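Local structure of type I site-specific restriction-modification system, R (Restriction) subunit (Vibrio vulnificus, 3H1T) at residues F439-V444 / L495-P500; D472-V477 / P500-T505; R491-E496 / T511-P516; T517-V522 / Y547-F552. The protein is probably the ATP-dependent restriction and DNA-translocating subunit of a type I restriction enzyme; this fragment of the subunit holds its N-terminal and two helicase-like domains. All blocks are in the same frame, centred on the assembly; numbering follows the deposited sequence.

Interaction 1. Residues F439-V444 / L495-P500; sequences FAKTIV and LETSTP
K441, on strand 441-446, reaches into the loop 497-500. Its side chain can be followed outward. CB and CG leave the backbone with CG anti to the carbonyl carbon (chi1 -74°), and CG passes P500 O at 4.2 Å. The chain then runs nearly straight through CD. CE comes 3.4 Å from T497 O. A bend at the last torsion (chi4 -75°) turns NZ onto that same oxygen, with NZ to T497 O at 2.9 Å. The ammonium sits well above the carbonyl plane of T497, so the bond does not follow a lone pair. Two weak bonds, to P500 O and T497 OG1, complete its grip on the loop. T497 OG1 itself is held more firmly by R491 O. Strand 441-446 belongs to the parallel part of the C-terminal helicase-like sheet, and the loop leads from helix 482-493 to strand 502-505. A cis peptide bond precedes P500. Nearer the surface, F439 presents a ring edge to the loop. Its CD2 lies 3.7 Å from S498 O, close to the ring plane. Next to it, CE2 meets the methyl of T499, CE2 to CG2 3.9 Å. The side chains of F439 and T499 lie alongside each other and point the same way. One water gives hydrogen bonds to both F439 O, at 2.6 Å, and S498 O, at 2.7 Å.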
loop_
_atom_site.group_PDB
_atom_site.type_symbol
_atom_site.label_atom_id
_atom_site.label_comp_id
_atom_site.label_asym_id
_atom_site.label_seq_id
_atom_site.Cartn_x
_atom_site.Cartn_y
_atom_site.Cartn_z
ATOM N N PHE A 439 -9.000 8.554 -25.187
ATOM C CA PHE A 439 -9.045 9.442 -24.038
ATOM C C PHE A 439 -8.663 8.779 -22.726
ATOM O O PHE A 439 -8.955 9.299 -21.654
ATOM C CB PHE A 439 -10.415 10.109 -23.910
ATOM C CG PHE A 439 -10.583 11.289 -24.810
ATOM C CD1 PHE A 439 -10.875 11.115 -26.154
ATOM C CD2 PHE A 439 -10.376 12.575 -24.330
ATOM C CE1 PHE A 439 -10.955 12.209 -27.018
ATOM C CE2 PHE A 439 -10.451 13.683 -25.189
ATOM C CZ PHE A 439 -10.742 13.497 -26.531
ATOM N N ALA A 440 -8.011 7.625 -22.811
ATOM C CA ALA A 440 -7.554 6.928 -21.616
ATOM C C ALA A 440 -6.341 7.722 -21.124
ATOM O O ALA A 440 -5.363 7.885 -21.867
ATOM C CB ALA A 440 -7.150 5.510 -21.969
ATOM N N LYS A 441 -6.392 8.218 -19.890
ATOM C CA LYS A 441 -5.281 9.007 -19.369
ATOM C C LYS A 441 -4.013 8.195 -19.327
ATOM O O LYS A 441 -3.984 7.103 -18.764
ATOM C CB LYS A 441 -5.598 9.557 -17.988
ATOM C CG LYS A 441 -6.593 10.703 -18.009
ATOM C CD LYS A 441 -6.617 11.415 -16.668
ATOM C CE LYS A 441 -7.847 12.320 -16.509
ATOM N NZ LYS A 441 -7.824 13.604 -17.269
ATOM N N THR A 442 -2.960 8.766 -19.909
ATOM C CA THR A 442 -1.656 8.118 -20.056
ATOM C C THR A 442 -0.464 8.956 -19.591
ATOM O O THR A 442 -0.475 10.174 -19.724
ATOM C CB THR A 442 -1.427 7.780 -21.544
ATOM O OG1 THR A 442 -2.505 6.964 -22.011
ATOM C CG2 THR A 442 -0.104 7.069 -21.745
ATOM N N ILE A 443 0.571 8.299 -19.076
ATOM C CA ILE A 443 1.784 8.982 -18.627
ATOM C C ILE A 443 2.967 8.331 -19.325
ATOM O O ILE A 443 3.117 7.115 -19.282
ATOM C CB ILE A 443 2.007 8.861 -17.086
ATOM C CG1 ILE A 443 0.838 9.481 -16.320
ATOM C CG2 ILE A 443 3.284 9.623 -16.681
ATOM C CD1 ILE A 443 0.920 9.277 -14.823
ATOM N N VAL A 444 3.819 9.120 -19.968
ATOM C CA VAL A 444 4.970 8.552 -20.666
ATOM C C VAL A 444 6.274 8.995 -20.030
ATOM O O VAL A 444 6.594 10.178 -20.004
ATOM C CB VAL A 444 4.972 8.961 -22.172
ATOM C CG1 VAL A 444 6.123 8.262 -22.924
ATOM C CG2 VAL A 444 3.654 8.599 -22.803
ATOM N N LEU A 495 -10.529 13.415 -11.613
ATOM C CA LEU A 495 -11.366 12.320 -12.105
ATOM C C LEU A 495 -12.341 12.721 -13.207
ATOM O O LEU A 495 -12.577 11.956 -14.148
ATOM C CB LEU A 495 -12.204 11.741 -10.960
ATOM C CG LEU A 495 -11.587 11.557 -9.571
ATOM C CD1 LEU A 495 -12.652 11.005 -8.611
ATOM C CD2 LEU A 495 -10.403 10.616 -9.671
ATOM N N GLU A 496 -12.900 13.921 -13.088
ATOM C CA GLU A 496 -13.905 14.410 -14.025
ATOM C C GLU A 496 -13.434 15.163 -15.280
ATOM O O GLU A 496 -14.259 15.492 -16.136
ATOM C CB GLU A 496 -14.893 15.293 -13.261
ATOM C CG GLU A 496 -16.326 15.349 -13.804
ATOM C CD GLU A 496 -17.261 14.356 -13.126
ATOM O OE1 GLU A 496 -16.932 13.912 -12.001
ATOM O OE2 GLU A 496 -18.327 14.037 -13.704
ATOM N N THR A 497 -12.136 15.435 -15.408
ATOM C CA THR A 497 -11.624 16.163 -16.575
ATOM C C THR A 497 -11.189 15.195 -17.680
ATOM O O THR A 497 -10.642 14.140 -17.387
ATOM C CB THR A 497 -10.430 17.013 -16.182
ATOM O OG1 THR A 497 -9.448 16.173 -15.567
ATOM C CG2 THR A 497 -10.838 18.109 -15.216
ATOM N N SER A 498 -11.404 15.547 -18.946
ATOM C CA SER A 498 -11.010 14.645 -20.031
ATOM C C SER A 498 -9.603 14.881 -20.580
ATOM O O SER A 498 -9.032 14.004 -21.229
ATOM C CB SER A 498 -12.038 14.682 -21.184
ATOM O OG SER A 498 -12.114 15.959 -21.790
ATOM N N THR A 499 -9.039 16.061 -20.328
ATOM C CA THR A 499 -7.689 16.359 -20.797
ATOM C C THR A 499 -6.906 17.173 -19.760
ATOM O O THR A 499 -7.498 17.829 -18.904
ATOM C CB THR A 499 -7.705 17.142 -22.126
ATOM O OG1 THR A 499 -8.349 18.404 -21.926
ATOM C CG2 THR A 499 -8.444 16.379 -23.200
ATOM N N PRO A 500 -5.560 17.129 -19.820
ATOM C CA PRO A 500 -4.717 16.383 -20.762
ATOM C C PRO A 500 -4.980 14.889 -20.702
ATOM O O PRO A 500 -5.417 14.361 -19.676
ATOM C CB PRO A 500 -3.298 16.708 -20.294
ATOM C CG PRO A 500 -3.445 18.041 -19.630
ATOM C CD PRO A 500 -4.714 17.832 -18.841
HETATM O O HOH W 1 -9.712 11.515 -20.570
#

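Interaction 2. Residues D472-V477 / P500-T505; sequences DYVARV and PVILTT
Y473 O receives two backbone N-H groups. V501 N is 2.8 Å from Y473 O, and I502 N is 3.1 Å from it. The second bond is almost straight (175° at the hydrogen). The pairing then alternates: A475 N gives to I502 O, T504 N to A475 O, and V477 N to T504 O. Just past the paired residues, the hydroxyl of T505 donates to V477 O (OG1 to O 2.9 Å).

Side chains pack on both faces. V474 and I502 meet on the face that also carries R476 and T504; V474 CG1 is 3.8 Å from I502 CB. On the other face, A475 CB touches both L503 CD2 and P500 CG, 4.0 Å from each. L503 CD2 also touches V477 CG2. The Y473 ring swings back over V501, with CG anti to its backbone N (chi1 -176°). V501 CB makes an off-centre CH-pi contact, 4.2 Å from the ring centroid of Y473.

Outer partners fix the polar ends. Y473 OH bonds to R438 O, T504 OG1 to A452 O, and R476 forms a salt bridge with E481. Helix 482-493 covers the A475 and L503 face. Strand 474-476, this helix and strand 502-505 form a beta-alpha-beta crossover of the RecA-like fold.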
loop_
_atom_site.group_PDB
_atom_site.type_symbol
_atom_site.label_atom_id
_atom_site.label_comp_id
_atom_site.label_asym_id
_atom_site.label_seq_id
_atom_site.Cartn_x
_atom_site.Cartn_y
_atom_site.Cartn_z
ATOM N N ASP A 472 -4.726 20.955 -25.104
ATOM C CA ASP A 472 -3.876 20.334 -24.099
ATOM C C ASP A 472 -4.013 18.823 -24.036
ATOM O O ASP A 472 -3.928 18.233 -22.954
ATOM C CB ASP A 472 -4.168 20.940 -22.727
ATOM C CG ASP A 472 -5.558 20.593 -22.218
ATOM O OD1 ASP A 472 -6.475 20.407 -23.048
ATOM O OD2 ASP A 472 -5.735 20.524 -20.988
ATOM N N TYR A 473 -4.239 18.209 -25.196
ATOM C CA TYR A 473 -4.377 16.760 -25.304
ATOM C C TYR A 473 -3.125 16.082 -24.738
ATOM O O TYR A 473 -3.210 15.104 -23.997
ATOM C CB TYR A 473 -4.553 16.365 -26.765
ATOM C CG TYR A 473 -4.806 14.892 -26.948
ATOM C CD1 TYR A 473 -6.021 14.317 -26.560
ATOM C CD2 TYR A 473 -3.822 14.067 -27.489
ATOM C CE1 TYR A 473 -6.245 12.945 -26.704
ATOM C CE2 TYR A 473 -4.038 12.706 -27.646
ATOM C CZ TYR A 473 -5.243 12.146 -27.251
ATOM O OH TYR A 473 -5.425 10.793 -27.429
ATOM N N VAL A 474 -1.960 16.586 -25.136
ATOM C CA VAL A 474 -0.706 16.065 -24.622
ATOM C C VAL A 474 -0.082 17.236 -23.904
ATOM O O VAL A 474 -0.247 18.384 -24.313
ATOM C CB VAL A 474 0.303 15.654 -25.697
ATOM C CG1 VAL A 474 1.416 14.861 -25.025
ATOM C CG2 VAL A 474 -0.356 14.850 -26.798
ATOM N N ALA A 475 0.626 16.961 -22.824
ATOM C CA ALA A 475 1.258 18.031 -22.095
ATOM C C ALA A 475 2.473 17.465 -21.409
ATOM O O ALA A 475 2.507 16.296 -21.026
ATOM C CB ALA A 475 0.292 18.618 -21.073
ATOM N N ARG A 476 3.486 18.302 -21.276
ATOM C CA ARG A 476 4.706 17.908 -20.617
ATOM C C ARG A 476 4.732 18.460 -19.192
ATOM O O ARG A 476 4.442 19.636 -18.964
ATOM C CB ARG A 476 5.909 18.426 -21.397
ATOM C CG ARG A 476 7.203 18.318 -20.614
ATOM C CD ARG A 476 8.420 18.570 -21.475
ATOM N NE ARG A 476 8.706 19.992 -21.600
ATOM C CZ ARG A 476 9.915 20.520 -21.447
ATOM N NH1 ARG A 476 10.963 19.753 -21.166
ATOM N NH2 ARG A 476 10.071 21.824 -21.546
ATOM N N VAL A 477 5.042 17.592 -18.234
ATOM C CA VAL A 477 5.152 17.990 -16.836
ATOM C C VAL A 477 6.590 17.709 -16.421
ATOM O O VAL A 477 6.974 16.562 -16.156
ATOM C CB VAL A 477 4.191 17.200 -15.919
ATOM C CG1 VAL A 477 4.573 17.434 -14.468
ATOM C CG2 VAL A 477 2.744 17.636 -16.156
ATOM N N PRO A 500 -5.560 17.129 -19.820
ATOM C CA PRO A 500 -4.717 16.383 -20.762
ATOM C C PRO A 500 -4.980 14.889 -20.702
ATOM O O PRO A 500 -5.417 14.361 -19.676
ATOM C CB PRO A 500 -3.298 16.708 -20.294
ATOM C CG PRO A 500 -3.445 18.041 -19.630
ATOM C CD PRO A 500 -4.714 17.832 -18.841
ATOM N N VAL A 501 -4.721 14.196 -21.796
ATOM C CA VAL A 501 -4.902 12.766 -21.807
ATOM C C VAL A 501 -3.528 12.127 -21.581
ATOM O O VAL A 501 -3.393 11.170 -20.826
ATOM C CB VAL A 501 -5.507 12.313 -23.142
ATOM C CG1 VAL A 501 -5.675 10.811 -23.152
ATOM C CG2 VAL A 501 -6.840 12.992 -23.343
ATOM N N ILE A 502 -2.509 12.708 -22.208
ATOM C CA ILE A 502 -1.141 12.227 -22.119
ATOM C C ILE A 502 -0.205 13.224 -21.469
ATOM O O ILE A 502 -0.144 14.374 -21.888
ATOM C CB ILE A 502 -0.498 11.997 -23.507
ATOM C CG1 ILE A 502 -1.529 11.480 -24.514
ATOM C CG2 ILE A 502 0.686 11.064 -23.352
ATOM C CD1 ILE A 502 -2.005 10.138 -24.228
ATOM N N LEU A 503 0.534 12.789 -20.461
ATOM C CA LEU A 503 1.515 13.650 -19.825
ATOM C C LEU A 503 2.873 13.008 -20.097
ATOM O O LEU A 503 3.014 11.787 -20.002
ATOM C CB LEU A 503 1.320 13.724 -18.304
ATOM C CG LEU A 503 0.143 14.434 -17.622
ATOM C CD1 LEU A 503 0.379 14.424 -16.104
ATOM C CD2 LEU A 503 0.039 15.859 -18.123
ATOM N N THR A 504 3.862 13.808 -20.466
ATOM C CA THR A 504 5.192 13.272 -20.687
ATOM C C THR A 504 6.025 13.880 -19.564
ATOM O O THR A 504 5.772 15.010 -19.125
ATOM C CB THR A 504 5.774 13.685 -22.048
ATOM O OG1 THR A 504 5.940 15.103 -22.085
ATOM C CG2 THR A 504 4.839 13.273 -23.166
ATOM N N THR A 505 6.997 13.122 -19.088
ATOM C CA THR A 505 7.854 13.582 -18.023
ATOM C C THR A 505 9.124 12.742 -18.113
ATOM O O THR A 505 9.292 11.957 -19.042
ATOM C CB THR A 505 7.173 13.328 -16.667
ATOM O OG1 THR A 505 7.940 13.916 -15.620
ATOM C CG2 THR A 505 7.057 11.838 -16.428
#

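Interaction 3. Residues R491-E496 / T511-P516; sequences RFQELE and TGVDAP
Q493 and A515 bring the two backbones together, with their CA atoms 4.3 Å apart. The segment 491-496 is the last turn of helix 482-493 and the loop that follows it. The segment 511-516 is an irregular loop. Their touching parts run in roughly the same direction, 31° apart end to end. The single hydrogen bond between them joins the backbone of one to a side chain of the other. D514 N donates to Q493 OE1 at 2.9 Å, in a nearly straight bond (166° at the hydrogen). The donor stands well above the plane of the Q493 amide.

The Q493 side chain is extended beyond CG and lies along the loop at D514. Its CG is 3.4 Å from D514 O. Its tip reaches V513, where OE1 is 3.6 Å from V513 CA. The methyl of A515 points toward the helix end and touches two residues of it. A515 CB is 3.7 Å from F492 CE2, and it also meets Q493 CA. F492 carries its ring to this place with CG anti to the backbone N (chi1 172°). V513 CG1 meets the edge of that ring, 4.0 Å from F492 CE2. Further along, the side chains of L495 and P516 cross at about a right angle. L495 CD2 to P516 CG, 3.2 Å, is tighter than usual for two carbons, so its exact value is doubtful.

The F492 ring also packs on K441 and I443 of strand 441-446, and V513 touches I443 as well. The contact thus ties the C-terminal end of helix 482-493, and the loop leading into strand 518-524, to strand 441-446 of the sheet.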
loop_
_atom_site.group_PDB
_atom_site.type_symbol
_atom_site.label_atom_id
_atom_site.label_comp_id
_atom_site.label_asym_id
_atom_site.label_seq_id
_atom_site.Cartn_x
_atom_site.Cartn_y
_atom_site.Cartn_z
ATOM N N ARG A 491 -5.004 19.242 -13.489
ATOM C CA ARG A 491 -6.214 18.879 -14.230
ATOM C C ARG A 491 -6.190 17.412 -14.618
ATOM O O ARG A 491 -7.226 16.742 -14.629
ATOM C CB ARG A 491 -6.347 19.723 -15.502
ATOM C CG ARG A 491 -6.359 21.231 -15.261
ATOM C CD ARG A 491 -6.725 22.017 -16.535
ATOM N NE ARG A 491 -5.803 23.133 -16.769
ATOM C CZ ARG A 491 -4.792 23.100 -17.641
ATOM N NH1 ARG A 491 -4.576 22.006 -18.378
ATOM N NH2 ARG A 491 -3.974 24.146 -17.762
ATOM N N PHE A 492 -5.002 16.921 -14.951
ATOM C CA PHE A 492 -4.820 15.528 -15.350
ATOM C C PHE A 492 -5.257 14.575 -14.231
ATOM O O PHE A 492 -5.892 13.544 -14.465
ATOM C CB PHE A 492 -3.344 15.276 -15.681
ATOM C CG PHE A 492 -3.004 13.833 -15.932
ATOM C CD1 PHE A 492 -3.261 13.237 -17.162
ATOM C CD2 PHE A 492 -2.382 13.081 -14.944
ATOM C CE1 PHE A 492 -2.887 11.902 -17.394
ATOM C CE2 PHE A 492 -2.010 11.766 -15.168
ATOM C CZ PHE A 492 -2.262 11.175 -16.396
ATOM N N GLN A 493 -4.904 14.944 -13.005
ATOM C CA GLN A 493 -5.211 14.166 -11.822
ATOM C C GLN A 493 -6.690 14.117 -11.481
ATOM O O GLN A 493 -7.145 13.191 -10.807
ATOM C CB GLN A 493 -4.431 14.723 -10.635
ATOM C CG GLN A 493 -2.948 14.440 -10.710
ATOM C CD GLN A 493 -2.221 14.891 -9.472
ATOM O OE1 GLN A 493 -1.113 14.446 -9.195
ATOM N NE2 GLN A 493 -2.842 15.784 -8.716
ATOM N N GLU A 494 -7.445 15.104 -11.951
ATOM C CA GLU A 494 -8.869 15.155 -11.654
ATOM C C GLU A 494 -9.630 14.055 -12.361
ATOM O O GLU A 494 -9.393 13.789 -13.542
ATOM C CB GLU A 494 -9.420 16.528 -12.032
ATOM C CG GLU A 494 -8.466 17.614 -11.609
ATOM C CD GLU A 494 -9.113 18.957 -11.423
ATOM O OE1 GLU A 494 -9.662 19.518 -12.404
ATOM O OE2 GLU A 494 -9.055 19.453 -10.277
ATOM N N LEU A 495 -10.529 13.415 -11.613
ATOM C CA LEU A 495 -11.366 12.320 -12.105
ATOM C C LEU A 495 -12.341 12.721 -13.207
ATOM O O LEU A 495 -12.577 11.956 -14.148
ATOM C CB LEU A 495 -12.204 11.741 -10.960
ATOM C CG LEU A 495 -11.587 11.557 -9.571
ATOM C CD1 LEU A 495 -12.652 11.005 -8.611
ATOM C CD2 LEU A 495 -10.403 10.616 -9.671
ATOM N N GLU A 496 -12.900 13.921 -13.088
ATOM C CA GLU A 496 -13.905 14.410 -14.025
ATOM C C GLU A 496 -13.434 15.163 -15.280
ATOM O O GLU A 496 -14.259 15.492 -16.136
ATOM C CB GLU A 496 -14.893 15.293 -13.261
ATOM C CG GLU A 496 -16.326 15.349 -13.804
ATOM C CD GLU A 496 -17.261 14.356 -13.126
ATOM O OE1 GLU A 496 -16.932 13.912 -12.001
ATOM O OE2 GLU A 496 -18.327 14.037 -13.704
ATOM N N THR A 511 7.162 9.908 -8.583
ATOM C CA THR A 511 6.432 9.969 -7.308
ATOM C C THR A 511 5.630 11.270 -7.293
ATOM O O THR A 511 5.060 11.641 -6.272
ATOM C CB THR A 511 7.343 10.019 -6.062
ATOM O OG1 THR A 511 8.055 11.262 -6.033
ATOM C CG2 THR A 511 8.311 8.870 -6.057
ATOM N N GLY A 512 5.591 11.951 -8.432
ATOM C CA GLY A 512 4.876 13.204 -8.529
ATOM C C GLY A 512 3.376 13.141 -8.785
ATOM O O GLY A 512 2.648 14.034 -8.347
ATOM N N VAL A 513 2.896 12.105 -9.468
ATOM C CA VAL A 513 1.480 11.987 -9.803
ATOM C C VAL A 513 0.597 11.137 -8.917
ATOM O O VAL A 513 0.968 10.049 -8.489
ATOM C CB VAL A 513 1.266 11.396 -11.211
ATOM C CG1 VAL A 513 0.327 12.290 -11.996
ATOM C CG2 VAL A 513 2.596 11.193 -11.916
ATOM N N ASP A 514 -0.602 11.637 -8.660
ATOM C CA ASP A 514 -1.602 10.901 -7.914
ATOM C C ASP A 514 -2.829 11.046 -8.781
ATOM O O ASP A 514 -3.649 11.929 -8.557
ATOM C CB ASP A 514 -1.876 11.480 -6.528
ATOM C CG ASP A 514 -2.955 10.687 -5.785
ATOM O OD1 ASP A 514 -2.976 9.441 -5.915
ATOM O OD2 ASP A 514 -3.784 11.299 -5.076
ATOM N N ALA A 515 -2.945 10.183 -9.784
ATOM C CA ALA A 515 -4.071 10.224 -10.702
ATOM C C ALA A 515 -4.685 8.834 -10.809
ATOM O O ALA A 515 -4.206 7.992 -11.571
ATOM C CB ALA A 515 -3.601 10.681 -12.056
ATOM N N PRO A 516 -5.751 8.568 -10.037
ATOM C CA PRO A 516 -6.396 7.253 -10.075
ATOM C C PRO A 516 -6.944 6.758 -11.426
ATOM O O PRO A 516 -6.890 5.567 -11.706
ATOM C CB PRO A 516 -7.480 7.376 -9.000
ATOM C CG PRO A 516 -7.785 8.851 -8.985
ATOM C CD PRO A 516 -6.389 9.424 -9.024
#

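Interaction 4. Residues T517-V522 / Y547-F552; sequences TCKNVV and YGKLWF
The lead-in to strand 552-556 packs here against the start of its sheet neighbour, strand 518-524. K549 NZ reaches across and donates to C518 O at 2.8 Å. The donor is tilted 25° from the carbonyl plane of C518. Two bends in the K549 chain, at chi2 (56°) and chi4 (-60°), curl the ammonium back to this oxygen. NZ also bonds to the carbonyl oxygens of P516, R542 and G540, so four backbone carbonyls must share its three N-H groups.

G548 and K549 both face R544, which makes a G1 beta bulge. G548 is the residue with positive phi. Its carbonyl takes a weak bond from K519, with K519 NZ 3.4 Å from G548 O. The K519 chain is extended beyond CG, which brings its tip to this oxygen.

F552 begins the strand proper. Its CB rests 3.4 Å from K519 O. Its ring approaches V521 obliquely, with F552 CD2 4.1 Å from V521 CG2. At the outer end, T517 CG2 meets Y547 CB at 3.7 Å. The Y547 ring then turns away from T517, and its hydroxyl is hydrogen-bonded to E496.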
loop_
_atom_site.group_PDB
_atom_site.type_symbol
_atom_site.label_atom_id
_atom_site.label_comp_id
_atom_site.label_asym_id
_atom_site.label_seq_id
_atom_site.Cartn_x
_atom_site.Cartn_y
_atom_site.Cartn_z
ATOM N N THR A 517 -7.465 7.644 -12.267
ATOM C CA THR A 517 -7.975 7.191 -13.553
ATOM C C THR A 517 -6.891 6.977 -14.613
ATOM O O THR A 517 -7.202 6.845 -15.799
ATOM C CB THR A 517 -9.017 8.154 -14.118
ATOM O OG1 THR A 517 -8.521 9.492 -14.017
ATOM C CG2 THR A 517 -10.316 8.040 -13.355
ATOM N N CYS A 518 -5.626 6.959 -14.202
ATOM C CA CYS A 518 -4.545 6.714 -15.151
ATOM C C CYS A 518 -4.702 5.266 -15.634
ATOM O O CYS A 518 -4.694 4.325 -14.831
ATOM C CB CYS A 518 -3.178 6.907 -14.480
ATOM S SG CYS A 518 -1.771 6.635 -15.590
ATOM N N LYS A 519 -4.821 5.097 -16.947
ATOM C CA LYS A 519 -5.032 3.783 -17.529
ATOM C C LYS A 519 -3.853 3.201 -18.304
ATOM O O LYS A 519 -3.827 2.001 -18.558
ATOM C CB LYS A 519 -6.278 3.812 -18.421
ATOM C CG LYS A 519 -7.573 4.134 -17.670
ATOM C CD LYS A 519 -8.776 4.126 -18.616
ATOM C CE LYS A 519 -10.105 4.088 -17.870
ATOM N NZ LYS A 519 -11.155 3.416 -18.699
ATOM N N ASN A 520 -2.895 4.042 -18.693
ATOM C CA ASN A 520 -1.710 3.579 -19.424
ATOM C C ASN A 520 -0.443 4.134 -18.803
ATOM O O ASN A 520 -0.326 5.329 -18.591
ATOM C CB ASN A 520 -1.711 4.022 -20.901
ATOM C CG ASN A 520 -2.854 3.446 -21.705
ATOM O OD1 ASN A 520 -3.206 2.274 -21.573
ATOM N ND2 ASN A 520 -3.421 4.271 -22.577
ATOM N N VAL A 521 0.510 3.261 -18.518
ATOM C CA VAL A 521 1.786 3.675 -17.956
ATOM C C VAL A 521 2.814 3.303 -19.019
ATOM O O VAL A 521 3.013 2.125 -19.314
ATOM C CB VAL A 521 2.078 2.942 -16.619
ATOM C CG1 VAL A 521 3.538 3.152 -16.217
ATOM C CG2 VAL A 521 1.170 3.483 -15.506
ATOM N N VAL A 522 3.468 4.305 -19.597
ATOM C CA VAL A 522 4.420 4.068 -20.676
ATOM C C VAL A 522 5.916 4.279 -20.389
ATOM O O VAL A 522 6.333 5.341 -19.929
ATOM C CB VAL A 522 4.023 4.933 -21.895
ATOM C CG1 VAL A 522 4.847 4.550 -23.105
ATOM C CG2 VAL A 522 2.528 4.754 -22.186
ATOM N N TYR A 547 -15.096 5.538 -11.714
ATOM C CA TYR A 547 -14.848 6.157 -13.009
ATOM C C TYR A 547 -14.306 5.192 -14.068
ATOM O O TYR A 547 -13.457 5.565 -14.873
ATOM C CB TYR A 547 -13.880 7.321 -12.805
ATOM C CG TYR A 547 -14.575 8.523 -12.216
ATOM C CD1 TYR A 547 -15.243 9.423 -13.043
ATOM C CD2 TYR A 547 -14.664 8.709 -10.835
ATOM C CE1 TYR A 547 -15.987 10.469 -12.520
ATOM C CE2 TYR A 547 -15.412 9.758 -10.299
ATOM C CZ TYR A 547 -16.073 10.629 -11.152
ATOM O OH TYR A 547 -16.857 11.636 -10.639
ATOM N N GLY A 548 -14.789 3.953 -14.058
ATOM C CA GLY A 548 -14.336 2.977 -15.036
ATOM C C GLY A 548 -12.886 2.539 -14.923
ATOM O O GLY A 548 -12.338 1.947 -15.858
ATOM N N LYS A 549 -12.254 2.810 -13.786
ATOM C CA LYS A 549 -10.863 2.420 -13.605
ATOM C C LYS A 549 -10.750 1.129 -12.799
ATOM O O LYS A 549 -10.887 1.146 -11.574
ATOM C CB LYS A 549 -10.096 3.547 -12.910
ATOM C CG LYS A 549 -8.701 3.154 -12.449
ATOM C CD LYS A 549 -7.879 2.615 -13.603
ATOM C CE LYS A 549 -6.517 2.135 -13.140
ATOM N NZ LYS A 549 -5.734 3.230 -12.504
ATOM N N LEU A 550 -10.500 0.015 -13.486
ATOM C CA LEU A 550 -10.364 -1.282 -12.820
ATOM C C LEU A 550 -9.021 -1.979 -13.022
ATOM O O LEU A 550 -8.629 -2.811 -12.206
ATOM C CB LEU A 550 -11.490 -2.220 -13.256
ATOM C CG LEU A 550 -12.864 -1.741 -12.795
ATOM C CD1 LEU A 550 -13.971 -2.615 -13.369
ATOM C CD2 LEU A 550 -12.886 -1.746 -11.283
ATOM N N TRP A 551 -8.329 -1.656 -14.108
ATOM C CA TRP A 551 -7.018 -2.240 -14.391
ATOM C C TRP A 551 -6.257 -1.293 -15.303
ATOM O O TRP A 551 -6.816 -0.300 -15.760
ATOM C CB TRP A 551 -7.166 -3.619 -15.060
ATOM C CG TRP A 551 -7.978 -3.599 -16.314
ATOM C CD1 TRP A 551 -9.340 -3.600 -16.410
ATOM C CD2 TRP A 551 -7.483 -3.503 -17.655
ATOM N NE1 TRP A 551 -9.727 -3.508 -17.728
ATOM C CE2 TRP A 551 -8.606 -3.441 -18.513
ATOM C CE3 TRP A 551 -6.201 -3.456 -18.218
ATOM C CZ2 TRP A 551 -8.483 -3.337 -19.907
ATOM C CZ3 TRP A 551 -6.080 -3.355 -19.606
ATOM C CH2 TRP A 551 -7.217 -3.292 -20.431
ATOM N N PHE A 552 -4.986 -1.585 -15.561
ATOM C CA PHE A 552 -4.205 -0.722 -16.438
ATOM C C PHE A 552 -3.164 -1.447 -17.284
ATOM O O PHE A 552 -2.861 -2.617 -17.045
ATOM C CB PHE A 552 -3.509 0.374 -15.628
ATOM C CG PHE A 552 -2.427 -0.126 -14.726
ATOM C CD1 PHE A 552 -2.733 -0.840 -13.558
ATOM C CD2 PHE A 552 -1.094 0.140 -15.018
ATOM C CE1 PHE A 552 -1.718 -1.275 -12.696
ATOM C CE2 PHE A 552 -0.074 -0.290 -14.166
ATOM C CZ PHE A 552 -0.382 -0.998 -13.004
#

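Overall arrangement
All four contacts lie in the C-terminal helicase-like domain, on one side of the chain's centre. Interactions 1, 2 and 4 reach the same sheet, in which strands 474-476, 502-505, 441-446, 518-524 and 552-556 are successive neighbours. Interaction 3 joins helix 482-493 to the loop before strand 518-524. Centres of interactions 1 and 2, and of 1 and 3, are about 8 Å apart. The centres of interactions 2 and 4 are about 15 Å apart, and the two do not touch. Along the chain, interactions 1 and 2 interleave, as do 2 and 3; interaction 4 follows all three. Residues far apart in sequence thus build one compact RecA-like domain, consistent with a translocating motor.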